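Local atomic coordinates of 3-dehydroshikimate dehydratase (Bacillus anthracis, PDB entry 3DX5), a protein that converts 3-dehydroshikimate to 3,4-dihydroxybenzoate with the help of a manganese ion, supplying the catecholate building block of the siderophore petrobactin. Residues A[208-213]-A[224-229]. Sequence-based numbering, arbitrary orientation.
Sequences LHVFEP and TGMVPL. With DHB (3,4-dihydroxybenzoic acid), chain D.
Val-210 and Phe-211, at the end of a 3-10 turn, pack against selenomethionine Met-226 on the far limb of the long connection that follows strand 194-202 in this xylose isomerase-like TIM barrel, which illustrates how a long loop after a barrel strand can fold back on itself to back one residue of the ligand pocket, Phe-211. The turn leads into helix 213-217, with Glu-212 as N-cap; a short, weakly bonded strand at about 226-227 runs back antiparallel to 194-202.

No hydrogen bond spans the two segments; they are joined by van der Waals packing, most of it apolar. The extended Met-226 chain (chi2 -174°) runs antiparallel alongside the side chains of Val-210 and Phe-211. Its CG lies 3.9 Å from Val-210 CG2 and also 3.9 Å from Phe-211 CE1, so one methylene touches valine and ring together. The selenium makes an oblique Met-aromatic contact, 5.3 Å from the Phe-211 ring centroid and 60° off the ring normal. Within the turn, Val-210 CG2 sits 4.2 Å above the plane of that ring, over its centre, while Lys-200 adds a cation-pi contact.

Two backbone carbonyl oxygens are touched by methyl groups across the contact. Val-210 CG1, anti to its own carbonyl carbon, reaches to 3.4 Å from Thr-224 O. Met-226 CE rests 3.6 Å from Val-210 O, a carbonyl hydrogen-bonded to Asn-215.

Phe-211 carries the arrangement into the active site, where its side chain also packs on His-175, a substrate-binding residue. The bound 3,4-dihydroxybenzoic acid donates a weak hydrogen bond from O4 to Phe-211 O at 3.4 Å, and the same hydroxyl oxygen lies 3.6 Å from Phe-211 CB.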
loop_
_atom_site.group_PDB
_atom_site.type_symbol
_atom_site.label_atom_id
_atom_site.label_comp_id
_atom_site.label_asym_id
_atom_site.label_seq_id
_atom_site.Cartn_x
_atom_site.Cartn_y
_atom_site.Cartn_z
ATOM N N LEU A 208 -19.346 -3.419 4.506
ATOM C CA LEU A 208 -18.307 -4.410 4.860
ATOM C C LEU A 208 -17.248 -4.665 3.794
ATOM O O LEU A 208 -16.134 -5.020 4.135
ATOM C CB LEU A 208 -18.915 -5.745 5.331
ATOM C CG LEU A 208 -19.448 -5.715 6.767
ATOM C CD1 LEU A 208 -20.401 -6.901 6.967
ATOM C CD2 LEU A 208 -18.339 -5.742 7.802
ATOM N N HIS A 209 -17.600 -4.474 2.520
ATOM C CA HIS A 209 -16.692 -4.700 1.406
ATOM C C HIS A 209 -15.500 -3.705 1.443
ATOM O O HIS A 209 -14.509 -3.935 0.769
ATOM C CB HIS A 209 -17.454 -4.546 0.070
ATOM C CG HIS A 209 -18.193 -3.243 -0.026
ATOM N ND1 HIS A 209 -17.628 -2.101 -0.553
ATOM C CD2 HIS A 209 -19.421 -2.876 0.422
ATOM C CE1 HIS A 209 -18.488 -1.095 -0.466
ATOM N NE2 HIS A 209 -19.581 -1.539 0.126
ATOM N N VAL A 210 -15.573 -2.614 2.216
ATOM C CA VAL A 210 -14.419 -1.675 2.272
ATOM C C VAL A 210 -13.211 -2.331 2.944
ATOM O O VAL A 210 -12.078 -1.894 2.737
ATOM C CB VAL A 210 -14.727 -0.298 2.936
ATOM C CG1 VAL A 210 -15.814 0.446 2.155
ATOM C CG2 VAL A 210 -15.062 -0.467 4.480
ATOM N N PHE A 211 -13.454 -3.408 3.701
ATOM C CA PHE A 211 -12.355 -4.181 4.263
ATOM C C PHE A 211 -11.738 -5.234 3.360
ATOM O O PHE A 211 -10.810 -5.925 3.774
ATOM C CB PHE A 211 -12.735 -4.806 5.597
ATOM C CG PHE A 211 -13.086 -3.791 6.632
ATOM C CD1 PHE A 211 -12.203 -2.733 6.930
ATOM C CD2 PHE A 211 -14.302 -3.853 7.283
ATOM C CE1 PHE A 211 -12.535 -1.773 7.898
ATOM C CE2 PHE A 211 -14.635 -2.899 8.262
ATOM C CZ PHE A 211 -13.757 -1.864 8.563
ATOM N N GLU A 212 -12.212 -5.373 2.140
ATOM C CA GLU A 212 -11.541 -6.291 1.249
ATOM C C GLU A 212 -10.085 -5.817 1.070
ATOM O O GLU A 212 -9.847 -4.624 0.865
ATOM C CB GLU A 212 -12.262 -6.360 -0.103
ATOM C CG GLU A 212 -13.618 -7.085 0.013
ATOM C CD GLU A 212 -14.431 -7.014 -1.280
ATOM O OE1 GLU A 212 -13.843 -6.607 -2.308
ATOM O OE2 GLU A 212 -15.643 -7.358 -1.270
ATOM N N PRO A 213 -9.117 -6.759 1.148
ATOM C CA PRO A 213 -7.689 -6.414 1.144
ATOM C C PRO A 213 -7.309 -5.511 -0.024
ATOM O O PRO A 213 -6.616 -4.523 0.177
ATOM C CB PRO A 213 -6.991 -7.794 1.107
ATOM C CG PRO A 213 -7.939 -8.654 1.973
ATOM C CD PRO A 213 -9.342 -8.200 1.480
ATOM N N THR A 224 -15.542 4.735 3.191
ATOM C CA THR A 224 -16.919 4.959 3.673
ATOM C C THR A 224 -17.353 3.874 4.635
ATOM O O THR A 224 -17.120 2.686 4.382
ATOM C CB THR A 224 -17.916 5.007 2.499
ATOM O OG1 THR A 224 -17.560 6.100 1.677
ATOM C CG2 THR A 224 -19.391 5.219 2.946
ATOM N N GLY A 225 -17.944 4.278 5.754
ATOM C CA GLY A 225 -18.462 3.301 6.731
ATOM C C GLY A 225 -17.459 2.921 7.808
ATOM O O GLY A 225 -17.848 2.381 8.825
HETATM N N MSE A 226 -16.164 3.184 7.601
HETATM C CA MSE A 226 -15.172 2.923 8.659
HETATM C C MSE A 226 -15.340 3.948 9.794
HETATM O O MSE A 226 -15.286 5.135 9.543
HETATM C CB MSE A 226 -13.735 2.982 8.102
HETATM C CG MSE A 226 -13.411 1.939 7.000
HETATM SE SE MSE A 226 -11.534 2.048 6.589
HETATM C CE MSE A 226 -11.479 0.872 5.001
ATOM N N VAL A 227 -15.535 3.493 11.029
ATOM C CA VAL A 227 -15.874 4.411 12.126
ATOM C C VAL A 227 -15.174 4.036 13.430
ATOM O O VAL A 227 -14.795 2.884 13.611
ATOM C CB VAL A 227 -17.423 4.482 12.408
ATOM C CG1 VAL A 227 -18.171 5.163 11.251
ATOM C CG2 VAL A 227 -18.006 3.081 12.744
ATOM N N PRO A 228 -15.019 5.007 14.360
ATOM C CA PRO A 228 -14.431 4.647 15.673
ATOM C C PRO A 228 -15.210 3.517 16.357
ATOM O O PRO A 228 -16.408 3.295 16.048
ATOM C CB PRO A 228 -14.550 5.956 16.483
ATOM C CG PRO A 228 -14.385 7.054 15.411
ATOM C CD PRO A 228 -15.165 6.473 14.201
ATOM N N LEU A 229 -14.557 2.835 17.297
ATOM C CA LEU A 229 -15.134 1.651 17.942
ATOM C C LEU A 229 -16.529 1.828 18.531
ATOM O O LEU A 229 -17.368 0.919 18.414
ATOM C CB LEU A 229 -14.207 1.123 19.049
ATOM C CG LEU A 229 -12.806 0.667 18.601
ATOM C CD1 LEU A 229 -12.115 0.036 19.811
ATOM C CD2 LEU A 229 -12.900 -0.336 17.436
HETATM C C1 DHB D . -5.670 -6.834 6.628
HETATM C C2 DHB D . -6.292 -7.087 7.847
HETATM C C3 DHB D . -7.676 -6.941 7.980
HETATM O O3 DHB D . -8.360 -7.176 9.145
HETATM C C4 DHB D . -8.452 -6.547 6.802
HETATM O O4 DHB D . -9.788 -6.424 6.967
HETATM C C5 DHB D . -7.823 -6.326 5.580
HETATM C C6 DHB D . -6.426 -6.469 5.510
HETATM C C DHB D . -4.161 -6.982 6.526
HETATM O O1 DHB D . -3.531 -6.820 5.476
HETATM O O2 DHB D . -3.460 -7.279 7.618
#